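Local structure of PrgA (Enterococcus faecalis, 6Z9K) at residues N132-Y143 with I215-S226. The protein extends far outside the enterococcal cell and provides surface exclusion against unwanted conjugation, this chain being its metal-binding CAP domain, a possible protease domain. Sequence-based numbering, arbitrary orientation.
Sequences NGFKEYPGMNYY and ISYGKEKLEDSS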
# COMPACT_ATOMS: atom_id res chain seq x y z
N ASN A 132 -13.45 -9.06 12.46
CA ASN A 132 -12.74 -9.93 11.50
C ASN A 132 -11.84 -10.95 12.21
O ASN A 132 -11.17 -11.72 11.50
CB ASN A 132 -11.96 -9.08 10.49
CG ASN A 132 -12.90 -8.46 9.46
OD1 ASN A 132 -13.24 -9.10 8.49
ND2 ASN A 132 -13.42 -7.27 9.74
N GLY A 133 -11.90 -11.02 13.52
CA GLY A 133 -11.20 -12.04 14.30
C GLY A 133 -9.77 -11.64 14.61
O GLY A 133 -9.00 -12.53 15.06
N PHE A 134 -9.42 -10.37 14.45
CA PHE A 134 -8.07 -9.86 14.78
C PHE A 134 -8.05 -9.28 16.18
O PHE A 134 -9.04 -8.76 16.70
CB PHE A 134 -7.65 -8.81 13.74
CG PHE A 134 -7.38 -9.39 12.39
CD1 PHE A 134 -8.42 -9.62 11.49
CD2 PHE A 134 -6.11 -9.79 12.01
CE1 PHE A 134 -8.21 -10.16 10.25
CE2 PHE A 134 -5.89 -10.32 10.74
CZ PHE A 134 -6.92 -10.52 9.87
N LYS A 135 -6.86 -9.24 16.76
CA LYS A 135 -6.61 -8.66 18.08
C LYS A 135 -6.84 -7.16 18.03
O LYS A 135 -6.53 -6.50 17.03
CB LYS A 135 -5.19 -8.96 18.54
CG LYS A 135 -5.00 -10.46 18.75
CD LYS A 135 -3.57 -10.81 18.95
CE LYS A 135 -3.51 -12.23 19.47
NZ LYS A 135 -2.12 -12.73 19.45
N GLU A 136 -7.40 -6.65 19.14
CA GLU A 136 -7.55 -5.19 19.31
C GLU A 136 -6.38 -4.64 20.12
O GLU A 136 -5.90 -5.30 21.08
CB GLU A 136 -8.84 -4.87 20.04
CG GLU A 136 -10.08 -5.25 19.29
CD GLU A 136 -11.32 -4.76 20.03
OE1 GLU A 136 -12.05 -5.62 20.59
OE2 GLU A 136 -11.55 -3.51 19.98
N TYR A 137 -6.05 -3.38 19.88
CA TYR A 137 -5.01 -2.62 20.61
C TYR A 137 -5.64 -1.28 20.94
O TYR A 137 -5.52 -0.36 20.17
CB TYR A 137 -3.77 -2.50 19.74
CG TYR A 137 -3.22 -3.84 19.32
CD1 TYR A 137 -3.68 -4.48 18.19
CD2 TYR A 137 -2.30 -4.52 20.10
CE1 TYR A 137 -3.24 -5.74 17.81
CE2 TYR A 137 -1.80 -5.75 19.72
CZ TYR A 137 -2.29 -6.39 18.59
OH TYR A 137 -1.77 -7.62 18.29
N PRO A 138 -6.40 -1.17 22.03
CA PRO A 138 -7.20 0.04 22.34
C PRO A 138 -6.36 1.32 22.25
O PRO A 138 -5.28 1.35 22.80
CB PRO A 138 -7.63 -0.26 23.77
CG PRO A 138 -7.83 -1.78 23.75
CD PRO A 138 -6.59 -2.24 23.02
N GLY A 139 -6.82 2.25 21.42
CA GLY A 139 -6.17 3.57 21.25
C GLY A 139 -4.99 3.58 20.29
O GLY A 139 -4.45 4.68 20.06
N MET A 140 -4.59 2.42 19.77
CA MET A 140 -3.39 2.26 18.95
C MET A 140 -3.81 1.75 17.58
O MET A 140 -4.91 1.17 17.40
CB MET A 140 -2.39 1.27 19.57
CG MET A 140 -2.18 1.46 21.03
SD MET A 140 -1.32 2.99 21.34
CE MET A 140 0.31 2.64 20.68
N ASN A 141 -2.88 1.87 16.67
CA ASN A 141 -3.04 1.35 15.30
C ASN A 141 -1.79 0.54 14.95
O ASN A 141 -0.75 1.12 14.72
CB ASN A 141 -3.17 2.51 14.32
CG ASN A 141 -2.82 2.08 12.93
OD1 ASN A 141 -3.26 1.02 12.48
ND2 ASN A 141 -2.02 2.90 12.26
N TYR A 142 -1.90 -0.78 14.86
CA TYR A 142 -0.79 -1.60 14.30
C TYR A 142 -1.25 -2.30 13.03
O TYR A 142 -0.60 -3.29 12.68
CB TYR A 142 -0.31 -2.68 15.25
CG TYR A 142 0.14 -2.14 16.57
CD1 TYR A 142 0.90 -0.97 16.64
CD2 TYR A 142 -0.19 -2.79 17.73
CE1 TYR A 142 1.29 -0.44 17.87
CE2 TYR A 142 0.27 -2.32 18.96
CZ TYR A 142 0.95 -1.11 19.02
OH TYR A 142 1.34 -0.62 20.25
N TYR A 143 -2.22 -1.79 12.30
CA TYR A 143 -2.72 -2.45 11.09
C TYR A 143 -2.60 -1.57 9.84
O TYR A 143 -2.52 -2.13 8.76
CB TYR A 143 -4.19 -2.83 11.29
CG TYR A 143 -4.40 -3.95 12.26
CD1 TYR A 143 -4.01 -5.24 11.95
CD2 TYR A 143 -4.99 -3.73 13.51
CE1 TYR A 143 -4.19 -6.29 12.83
CE2 TYR A 143 -5.20 -4.77 14.39
CZ TYR A 143 -4.82 -6.06 14.05
OH TYR A 143 -5.02 -7.10 14.90
N ILE A 215 -3.62 -1.99 4.68
CA ILE A 215 -3.83 -2.86 5.87
C ILE A 215 -2.91 -4.09 5.73
O ILE A 215 -2.97 -4.76 4.71
CB ILE A 215 -5.31 -3.21 6.02
CG1 ILE A 215 -6.21 -1.95 6.00
CG2 ILE A 215 -5.45 -4.04 7.28
CD1 ILE A 215 -5.80 -0.88 6.94
N SER A 216 -2.01 -4.30 6.66
CA SER A 216 -1.08 -5.46 6.54
C SER A 216 -0.73 -6.01 7.91
O SER A 216 -0.84 -5.30 8.92
CB SER A 216 0.15 -5.06 5.76
OG SER A 216 0.84 -3.99 6.37
N TYR A 217 -0.41 -7.29 7.98
CA TYR A 217 -0.25 -7.99 9.27
C TYR A 217 0.34 -9.37 9.00
O TYR A 217 0.36 -9.83 7.82
CB TYR A 217 -1.62 -8.13 9.96
CG TYR A 217 -2.66 -8.74 9.07
CD1 TYR A 217 -2.81 -10.12 8.91
CD2 TYR A 217 -3.53 -7.91 8.33
CE1 TYR A 217 -3.74 -10.67 8.03
CE2 TYR A 217 -4.42 -8.45 7.41
CZ TYR A 217 -4.57 -9.82 7.29
OH TYR A 217 -5.46 -10.41 6.42
N GLY A 218 0.75 -10.00 10.08
CA GLY A 218 1.03 -11.43 10.13
C GLY A 218 0.02 -12.23 10.91
O GLY A 218 -0.91 -11.66 11.47
N LYS A 219 0.18 -13.53 10.92
CA LYS A 219 -0.85 -14.41 11.51
C LYS A 219 -0.88 -14.23 13.03
O LYS A 219 -1.91 -14.57 13.65
CB LYS A 219 -0.65 -15.85 11.09
CG LYS A 219 0.51 -16.59 11.68
CD LYS A 219 0.70 -17.95 10.95
CE LYS A 219 0.51 -17.84 9.45
NZ LYS A 219 0.99 -19.02 8.69
N GLU A 220 0.16 -13.66 13.62
CA GLU A 220 0.18 -13.42 15.10
C GLU A 220 -0.83 -12.34 15.50
O GLU A 220 -1.12 -12.27 16.69
CB GLU A 220 1.56 -12.95 15.52
CG GLU A 220 2.64 -13.96 15.15
CD GLU A 220 3.21 -13.91 13.74
OE1 GLU A 220 2.83 -12.99 12.96
OE2 GLU A 220 4.02 -14.82 13.45
N LYS A 221 -1.41 -11.59 14.56
CA LYS A 221 -2.44 -10.58 14.89
C LYS A 221 -3.83 -11.19 15.01
O LYS A 221 -4.75 -10.48 15.42
CB LYS A 221 -2.48 -9.50 13.81
CG LYS A 221 -1.26 -8.62 13.77
CD LYS A 221 -1.12 -7.90 15.09
CE LYS A 221 -0.16 -6.74 15.15
NZ LYS A 221 1.23 -7.20 15.11
N LEU A 222 -4.03 -12.43 14.61
CA LEU A 222 -5.36 -13.06 14.69
C LEU A 222 -5.53 -13.60 16.09
O LEU A 222 -4.55 -14.16 16.66
CB LEU A 222 -5.50 -14.21 13.68
CG LEU A 222 -5.65 -13.83 12.22
CD1 LEU A 222 -5.42 -15.07 11.37
CD2 LEU A 222 -7.02 -13.26 11.92
N GLU A 223 -6.75 -13.55 16.62
CA GLU A 223 -7.03 -14.30 17.86
C GLU A 223 -6.80 -15.79 17.61
O GLU A 223 -6.85 -16.22 16.48
CB GLU A 223 -8.47 -14.08 18.32
CG GLU A 223 -8.79 -12.65 18.57
CD GLU A 223 -8.25 -12.08 19.87
OE1 GLU A 223 -7.38 -12.74 20.49
OE2 GLU A 223 -8.71 -10.94 20.27
N ASP A 224 -6.51 -16.56 18.65
CA ASP A 224 -6.10 -17.99 18.49
C ASP A 224 -7.17 -18.84 17.77
O ASP A 224 -6.80 -19.78 17.03
CB ASP A 224 -5.81 -18.61 19.84
CG ASP A 224 -4.56 -18.06 20.54
OD1 ASP A 224 -3.70 -17.47 19.86
OD2 ASP A 224 -4.46 -18.28 21.73
N SER A 225 -8.44 -18.51 17.98
CA SER A 225 -9.61 -19.26 17.46
C SER A 225 -9.93 -18.82 16.03
O SER A 225 -10.71 -19.53 15.36
CB SER A 225 -10.81 -19.02 18.37
OG SER A 225 -11.21 -17.66 18.29
N SER A 226 -9.36 -17.71 15.54
CA SER A 226 -9.77 -17.12 14.23
C SER A 226 -9.18 -17.85 13.04
O SER A 226 -7.98 -18.12 13.03
CB SER A 226 -9.40 -15.67 14.16
OG SER A 226 -10.10 -15.03 15.19
O HOH W 1 -10.43 -9.53 18.81
O HOH W 2 -2.50 -15.20 20.84
O HOH W 3 -7.58 -8.57 21.35
O HOH W 4 -0.06 -5.54 11.71
O HOH W 5 -0.19 -1.62 6.72
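Leu222 sets its CD2 methyl almost over the centre of the Phe134 ring, 3.4 Å from the centroid and 14° off the normal, a CH-pi contact that closes one face of the ring. The same ring turns its edge to Tyr217: CE2 and CZ approach the Tyr217 face in a T-shaped pair, planes at 67°. Phe134 also stacks on Phe105 of helix 100-112, which places this cluster against the helical layer.

Backbone bonds on the residues before and after Phe134 make a single beta bridge between Phe134 and Leu222. Lys135 N donates almost straight to Lys221 O (2.8 Å), while Gly133 O, in the Schellman motif ending helix 122-132, is gripped twice: by Glu223 N and, on a lone pair, by Ser226 OG at 2.7 Å. Ser226 can reach it because the type I turn 223-226 folds the chain back.

Lys135, extended beyond CG, runs over the Lys221 carbonyl until NZ meets Glu220 O at 3.0 Å. Lys221 instead slides past Tyr143, and its bend at chi2 (-61°) swings CD to 3.3 Å from Tyr137 OH. The Tyr143 hydroxyl donates to Lys135 O, tying the two ends of its own loop together. Water bridges Phe134 O to Glu223 OE2.

Farther along, Ser216 N donates to Tyr143 O, where strand 144-148 starts to pair antiparallel with strand 211-217. The whole is a helix-to-strand connection laid against the chain leaving a central strand, within the alpha-beta-alpha sandwich of the CAP domain.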